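Local coordinates for protein CT398 (PDB 4ILO) that is of unknown function but, with its long coiled-coil hairpin and its zinc ribbon, may bind DNA or RNA, at residues D126-I129 with S130-S134; E133-S136 with S137-S141; E151-R154 with K155-E159. One frame throughout, in Å; residues are numbered along the deposited sequence.

Contact 1 (D126-I129 with S130-S134); sequences DLLI and SLKES
Leu128 and Lys132, one helical turn apart, make the side-chain contact between 126-129 and 130-134, and their chains cross at a slant. The leucine's CG lies anti to its own backbone N (chi1 -179°), beside the carbonyl carbon, which turns the isopropyl end forward along the helix. The lysine does the reverse: its CG stands beside the backbone N, and the extended chain beyond runs back over the preceding turn. The touch is mainly between aliphatic carbons, with Lys132 CE 3.8 Å from Leu128 CD1 and the ammonium NZ only slightly farther from the leucine, while CG of the lysine rests 3.5 Å from Leu128 O. These residues belong to the long helix 90-171 of the coiled-coil hairpin, and both Leu128 and Leu131 press on Val49 of the partner helix 2-86; the lysine ammonium makes a weak, long ion pair with Glu53 of that helix. Leu131 also leans back, placing its CG 3.3 Å from Leu127 O, the carbonyl that receives the Leu131 backbone N at 2.9 Å. The bond from Lys132 N to Leu128 O, also 2.9 Å, is straighter, at 165° about the hydrogen. Ser130 N and Glu133 N bond to Asp126 O and Ile129 O.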
loop_
_atom_site.group_PDB
_atom_site.type_symbol
_atom_site.label_atom_id
_atom_site.label_comp_id
_atom_site.label_asym_id
_atom_site.label_seq_id
_atom_site.Cartn_x
_atom_site.Cartn_y
_atom_site.Cartn_z
ATOM N N ASP A 126 17.075 -2.466 -23.145
ATOM C CA ASP A 126 16.535 -3.796 -22.875
ATOM C C ASP A 126 15.888 -3.846 -21.505
ATOM O O ASP A 126 14.906 -4.571 -21.293
ATOM C CB ASP A 126 17.647 -4.849 -22.972
ATOM C CG ASP A 126 18.061 -5.144 -24.421
ATOM O OD1 ASP A 126 17.241 -4.992 -25.371
ATOM O OD2 ASP A 126 19.222 -5.556 -24.596
ATOM N N LEU A 127 16.449 -3.128 -20.539
ATOM C CA LEU A 127 15.885 -3.177 -19.197
ATOM C C LEU A 127 14.589 -2.421 -19.139
ATOM O O LEU A 127 13.647 -2.837 -18.445
ATOM C CB LEU A 127 16.829 -2.546 -18.176
ATOM C CG LEU A 127 17.794 -3.481 -17.498
ATOM C CD1 LEU A 127 18.850 -2.682 -16.750
ATOM C CD2 LEU A 127 16.979 -4.340 -16.568
ATOM N N LEU A 128 14.543 -1.268 -19.808
ATOM C CA LEU A 128 13.291 -0.512 -19.867
ATOM C C LEU A 128 12.187 -1.352 -20.492
ATOM O O LEU A 128 11.028 -1.343 -20.028
ATOM C CB LEU A 128 13.486 0.759 -20.686
ATOM C CG LEU A 128 12.327 1.713 -20.876
ATOM C CD1 LEU A 128 11.720 2.064 -19.545
ATOM C CD2 LEU A 128 12.837 2.963 -21.551
ATOM N N ILE A 129 12.525 -2.087 -21.545
ATOM C CA ILE A 129 11.495 -2.840 -22.268
ATOM C C ILE A 129 10.924 -3.899 -21.349
ATOM O O ILE A 129 9.710 -4.115 -21.267
ATOM C CB ILE A 129 12.124 -3.487 -23.515
ATOM C CG1 ILE A 129 12.381 -2.431 -24.594
ATOM C CG2 ILE A 129 11.231 -4.584 -24.061
ATOM C CD1 ILE A 129 13.229 -2.949 -25.731
ATOM N N SER A 130 11.817 -4.581 -20.644
ATOM C CA SER A 130 11.414 -5.610 -19.707
ATOM C C SER A 130 10.575 -5.028 -18.566
ATOM O O SER A 130 9.638 -5.687 -18.063
ATOM C CB SER A 130 12.686 -6.252 -19.173
ATOM O OG SER A 130 12.380 -7.357 -18.381
ATOM N N LEU A 131 10.901 -3.811 -18.115
ATOM C CA LEU A 131 10.113 -3.229 -17.008
ATOM C C LEU A 131 8.716 -2.803 -17.467
ATOM O O LEU A 131 7.737 -2.912 -16.713
ATOM C CB LEU A 131 10.848 -2.029 -16.390
ATOM C CG LEU A 131 12.097 -2.259 -15.543
ATOM C CD1 LEU A 131 12.900 -0.966 -15.414
ATOM C CD2 LEU A 131 11.736 -2.798 -14.145
ATOM N N LYS A 132 8.599 -2.286 -18.686
ATOM C CA LYS A 132 7.284 -1.971 -19.239
ATOM C C LYS A 132 6.433 -3.236 -19.401
ATOM O O LYS A 132 5.233 -3.250 -19.061
ATOM C CB LYS A 132 7.485 -1.265 -20.578
ATOM C CG LYS A 132 7.865 0.208 -20.439
ATOM C CD LYS A 132 8.111 0.861 -21.806
ATOM C CE LYS A 132 8.557 2.347 -21.695
ATOM N NZ LYS A 132 9.006 2.941 -23.019
ATOM N N GLU A 133 7.044 -4.323 -19.888
ATOM C CA GLU A 133 6.334 -5.596 -19.992
ATOM C C GLU A 133 5.826 -6.031 -18.635
ATOM O O GLU A 133 4.697 -6.504 -18.510
ATOM C CB GLU A 133 7.268 -6.675 -20.534
ATOM C CG GLU A 133 6.569 -7.982 -20.964
ATOM C CD GLU A 133 7.315 -8.712 -22.098
ATOM O OE1 GLU A 133 6.651 -9.211 -23.050
ATOM O OE2 GLU A 133 8.574 -8.783 -22.049
ATOM N N SER A 134 6.671 -5.911 -17.612
ATOM C CA SER A 134 6.312 -6.355 -16.273
ATOM C C SER A 134 5.199 -5.482 -15.685
ATOM O O SER A 134 4.271 -5.992 -15.036
ATOM C CB SER A 134 7.565 -6.382 -15.398
ATOM O OG SER A 134 7.240 -6.317 -14.044
#

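Contact 2 (E133-S136 with S137-S141); sequences ESLS and STENS
The hydroxyls of Thr138 and Ser137 fold back onto Ser134 O and Glu133 O where 133-136 runs into 137-141, and each doubles the bond that its own backbone N already makes. Thr138 is the tighter case. With OG1 beside the backbone N (chi1 -62°), the hydroxyl donates to Ser134 O at 2.8 Å, while Thr138 N reaches that oxygen at 2.9 Å. The two donors arrive from opposite faces of the carbonyl plane, so Ser134 O is gripped from both. Ser137 repeats the scheme on the exposed side at a longer distance: its OG, above the carbonyl plane, lies 3.2 Å from Glu133 O, whereas the Ser137 backbone N bonds to Glu133 O at 2.9 Å.

Glu139 also packs closely, but on the backbone of Leu135: its CG sits 3.2 Å from Leu135 O. The side chains themselves touch more loosely, Leu135 CD1 lying 4.1 Å from both Glu139 CG and the carboxyl carbon Glu139 CD. Toward solvent the pairing thins out: Ser136 and Asn140 are joined by a backbone bond, and of the asparagine side chain only CB approaches Ser136 O.

All this lies on helix 90-171 of the coiled-coil hairpin. Ser134, Leu135 and Thr138 rest on Ile45 of helix 2-86, Leu135 also touches Arg46, and the Glu139 carboxylate forms a salt bridge with Arg46, tying the two long helices together beside the leucine.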
loop_
_atom_site.group_PDB
_atom_site.type_symbol
_atom_site.label_atom_id
_atom_site.label_comp_id
_atom_site.label_asym_id
_atom_site.label_seq_id
_atom_site.Cartn_x
_atom_site.Cartn_y
_atom_site.Cartn_z
ATOM N N GLU A 133 7.044 -4.323 -19.888
ATOM C CA GLU A 133 6.334 -5.596 -19.992
ATOM C C GLU A 133 5.826 -6.031 -18.635
ATOM O O GLU A 133 4.697 -6.504 -18.510
ATOM C CB GLU A 133 7.268 -6.675 -20.534
ATOM C CG GLU A 133 6.569 -7.982 -20.964
ATOM C CD GLU A 133 7.315 -8.712 -22.098
ATOM O OE1 GLU A 133 6.651 -9.211 -23.050
ATOM O OE2 GLU A 133 8.574 -8.783 -22.049
ATOM N N SER A 134 6.671 -5.911 -17.612
ATOM C CA SER A 134 6.312 -6.355 -16.273
ATOM C C SER A 134 5.199 -5.482 -15.685
ATOM O O SER A 134 4.271 -5.992 -15.036
ATOM C CB SER A 134 7.565 -6.382 -15.398
ATOM O OG SER A 134 7.240 -6.317 -14.044
ATOM N N LEU A 135 5.241 -4.175 -15.962
ATOM C CA LEU A 135 4.152 -3.287 -15.575
ATOM C C LEU A 135 2.841 -3.675 -16.262
ATOM O O LEU A 135 1.767 -3.677 -15.636
ATOM C CB LEU A 135 4.528 -1.839 -15.900
ATOM C CG LEU A 135 3.492 -0.777 -15.529
ATOM C CD1 LEU A 135 3.021 -0.969 -14.108
ATOM C CD2 LEU A 135 4.072 0.610 -15.703
ATOM N N SER A 136 2.899 -4.005 -17.543
ATOM C CA SER A 136 1.673 -4.344 -18.250
ATOM C C SER A 136 1.140 -5.688 -17.767
ATOM O O SER A 136 -0.066 -5.833 -17.549
ATOM C CB SER A 136 1.912 -4.266 -19.768
ATOM O OG SER A 136 0.798 -4.620 -20.575
ATOM N N SER A 137 2.033 -6.659 -17.504
ATOM C CA SER A 137 1.571 -7.963 -17.020
ATOM C C SER A 137 0.983 -7.865 -15.620
ATOM O O SER A 137 -0.013 -8.520 -15.309
ATOM C CB SER A 137 2.709 -8.980 -17.034
ATOM O OG SER A 137 3.087 -9.269 -18.365
ATOM N N THR A 138 1.592 -7.063 -14.756
ATOM C CA THR A 138 1.078 -6.911 -13.404
ATOM C C THR A 138 -0.312 -6.275 -13.430
ATOM O O THR A 138 -1.258 -6.806 -12.837
ATOM C CB THR A 138 2.070 -6.069 -12.596
ATOM O OG1 THR A 138 3.334 -6.751 -12.518
ATOM C CG2 THR A 138 1.555 -5.787 -11.187
ATOM N N GLU A 139 -0.460 -5.153 -14.146
ATOM C CA GLU A 139 -1.774 -4.539 -14.331
ATOM C C GLU A 139 -2.781 -5.544 -14.877
ATOM O O GLU A 139 -3.895 -5.675 -14.364
ATOM C CB GLU A 139 -1.664 -3.344 -15.278
ATOM C CG GLU A 139 -0.871 -2.177 -14.695
ATOM C CD GLU A 139 -0.829 -0.957 -15.624
ATOM O OE1 GLU A 139 -0.850 0.179 -15.101
ATOM O OE2 GLU A 139 -0.770 -1.131 -16.870
ATOM N N ASN A 140 -2.405 -6.265 -15.926
ATOM C CA ASN A 140 -3.329 -7.233 -16.502
ATOM C C ASN A 140 -3.716 -8.303 -15.480
ATOM O O ASN A 140 -4.893 -8.614 -15.324
ATOM C CB ASN A 140 -2.733 -7.846 -17.772
ATOM C CG ASN A 140 -3.700 -8.802 -18.471
ATOM O OD1 ASN A 140 -4.429 -8.416 -19.402
ATOM N ND2 ASN A 140 -3.712 -10.060 -18.022
ATOM N N SER A 141 -2.738 -8.891 -14.777
ATOM C CA SER A 141 -3.044 -9.974 -13.854
ATOM C C SER A 141 -3.878 -9.503 -12.682
ATOM O O SER A 141 -4.431 -10.337 -11.959
ATOM C CB SER A 141 -1.766 -10.585 -13.286
ATOM O OG SER A 141 -1.233 -11.523 -14.198
#

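Contact 3 (E151-R154 with K155-E159); sequences ENIR and KINEE
Residues 151-154 and 155-159 make an i to i+4 contact within helix 90-171, with a charged, outward face and a face turned to the partner helix 2-86. On the outward face the bent glutamate Glu151 and the extended Lys155 meet CG against CE. Glu151 CG, anti to the backbone N (chi1 -171°), lies 3.4 Å from Lys155 CE; the bend at chi2 (67°) then sets the direction of the carboxylate. The charges themselves stay farther apart, with Glu151 OE2 4.4 Å from Lys155 NZ, too far for a salt bridge, though a weak electrostatic attraction is likely. The carboxylate has a closer partner in Arg154, whose NH1 lies 2.7 Å from Glu151 OE1 in a salt bridge. The carboxyl carbon lies at the edge of the guanidinium, in its plane, but the hydrogen bond within the pair is weak and bent. Arg154 NH2 forms a second salt bridge, to Glu147, so the guanidinium is shared between two acids on its own helix.

The other face is part of the antiparallel packing of the coiled-coil hairpin: Ile153 and Ile156 both touch His31 of helix 2-86, and Ile156 also meets Val27. Ile153 and Asn157 run alongside each other in the same direction, with Ile153 CG2 3.6 Å from Asn157 ND2. The asparagine's OD1 accepts a hydrogen bond from Lys28, which links the helices at this level. The backbone of the same pair is hydrogen-bonded, Asn157 N to Ile153 O at 2.8 Å, nearly along the C=O axis and with an angle of 170° at the hydrogen.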
loop_
_atom_site.group_PDB
_atom_site.type_symbol
_atom_site.label_atom_id
_atom_site.label_comp_id
_atom_site.label_asym_id
_atom_site.label_seq_id
_atom_site.Cartn_x
_atom_site.Cartn_y
_atom_site.Cartn_z
ATOM N N GLU A 151 -15.841 -4.261 -5.468
ATOM C CA GLU A 151 -17.248 -4.624 -5.374
ATOM C C GLU A 151 -17.574 -5.243 -4.019
ATOM O O GLU A 151 -18.678 -5.046 -3.493
ATOM C CB GLU A 151 -17.640 -5.564 -6.516
ATOM C CG GLU A 151 -19.157 -5.828 -6.606
ATOM C CD GLU A 151 -19.948 -4.583 -7.007
ATOM O OE1 GLU A 151 -19.474 -3.879 -7.934
ATOM O OE2 GLU A 151 -21.026 -4.315 -6.400
ATOM N N ASN A 152 -16.636 -5.994 -3.436
ATOM C CA ASN A 152 -16.887 -6.552 -2.110
ATOM C C ASN A 152 -17.001 -5.439 -1.076
ATOM O O ASN A 152 -17.916 -5.443 -0.250
ATOM C CB ASN A 152 -15.788 -7.555 -1.728
ATOM C CG ASN A 152 -15.922 -8.914 -2.464
ATOM O OD1 ASN A 152 -16.520 -9.010 -3.551
ATOM N ND2 ASN A 152 -15.352 -9.962 -1.869
ATOM N N ILE A 153 -16.096 -4.466 -1.130
ATOM C CA ILE A 153 -16.215 -3.284 -0.286
ATOM C C ILE A 153 -17.570 -2.612 -0.483
ATOM O O ILE A 153 -18.256 -2.277 0.492
ATOM C CB ILE A 153 -15.060 -2.312 -0.563
ATOM C CG1 ILE A 153 -13.746 -2.891 -0.034
ATOM C CG2 ILE A 153 -15.351 -0.960 0.071
ATOM C CD1 ILE A 153 -12.516 -2.095 -0.433
ATOM N N ARG A 154 -17.969 -2.370 -1.744
ATOM C CA ARG A 154 -19.286 -1.774 -1.990
ATOM C C ARG A 154 -20.365 -2.539 -1.237
ATOM O O ARG A 154 -21.210 -1.946 -0.556
ATOM C CB ARG A 154 -19.621 -1.762 -3.486
ATOM C CG ARG A 154 -18.894 -0.689 -4.288
ATOM C CD ARG A 154 -19.075 -0.863 -5.811
ATOM N NE ARG A 154 -17.952 -0.278 -6.555
ATOM C CZ ARG A 154 -17.126 -0.953 -7.361
ATOM N NH1 ARG A 154 -17.295 -2.259 -7.574
ATOM N NH2 ARG A 154 -16.126 -0.315 -7.984
ATOM N N LYS A 155 -20.349 -3.870 -1.354
ATOM C CA LYS A 155 -21.400 -4.675 -0.747
ATOM C C LYS A 155 -21.281 -4.682 0.765
ATOM O O LYS A 155 -22.292 -4.837 1.462
ATOM C CB LYS A 155 -21.381 -6.094 -1.319
ATOM C CG LYS A 155 -21.751 -6.134 -2.797
ATOM C CD LYS A 155 -21.577 -7.514 -3.409
ATOM C CE LYS A 155 -21.694 -7.456 -4.942
ATOM N NZ LYS A 155 -21.025 -8.616 -5.611
ATOM N N ILE A 156 -20.066 -4.496 1.288
ATOM C CA ILE A 156 -19.903 -4.324 2.728
ATOM C C ILE A 156 -20.502 -2.995 3.168
ATOM O O ILE A 156 -21.247 -2.918 4.160
ATOM C CB ILE A 156 -18.422 -4.395 3.125
ATOM C CG1 ILE A 156 -17.923 -5.835 3.163
ATOM C CG2 ILE A 156 -18.242 -3.750 4.493
ATOM C CD1 ILE A 156 -16.390 -5.937 3.131
ATOM N N ASN A 157 -20.152 -1.920 2.458
ATOM C CA ASN A 157 -20.664 -0.608 2.819
ATOM C C ASN A 157 -22.185 -0.629 2.859
ATOM O O ASN A 157 -22.801 -0.167 3.829
ATOM C CB ASN A 157 -20.153 0.449 1.841
ATOM C CG ASN A 157 -18.650 0.699 1.966
ATOM O OD1 ASN A 157 -18.027 0.430 3.004
ATOM N ND2 ASN A 157 -18.063 1.222 0.897
ATOM N N GLU A 158 -22.808 -1.209 1.829
ATOM C CA GLU A 158 -24.266 -1.185 1.741
ATOM C C GLU A 158 -24.913 -2.083 2.794
ATOM O O GLU A 158 -26.003 -1.767 3.292
ATOM C CB GLU A 158 -24.695 -1.549 0.321
ATOM C CG GLU A 158 -26.057 -2.203 0.197
ATOM C CD GLU A 158 -26.632 -2.042 -1.203
ATOM O OE1 GLU A 158 -25.855 -1.703 -2.123
ATOM O OE2 GLU A 158 -27.853 -2.242 -1.382
ATOM N N GLU A 159 -24.260 -3.191 3.158
ATOM C CA GLU A 159 -24.765 -4.013 4.249
ATOM C C GLU A 159 -24.598 -3.294 5.582
ATOM O O GLU A 159 -25.489 -3.358 6.453
ATOM C CB GLU A 159 -24.064 -5.375 4.276
ATOM C CG GLU A 159 -24.656 -6.343 5.313
ATOM C CD GLU A 159 -23.986 -7.720 5.348
ATOM O OE1 GLU A 159 -23.301 -8.108 4.364
ATOM O OE2 GLU A 159 -24.165 -8.419 6.379
#

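All three contacts are successive samples of one helix, 90-171, in the order contact 1, contact 2, contact 3. Contacts 1 and 2 overlap at Glu133 and Ser134, with centres about 10 Å apart: the residues that close contact 1 open contact 2. Contact 3 is separate, its centre about 27 Å from that of contact 2 and 37 Å from that of contact 1, and its nearest atoms about 14 Å and 22 Å from theirs. Each packs against helix 2-86, at progressively earlier residues along the antiparallel partner. None includes a zinc ligand; Cys202, Cys205, Cys226 and Cys229 hold the metal in the C-terminal ribbon.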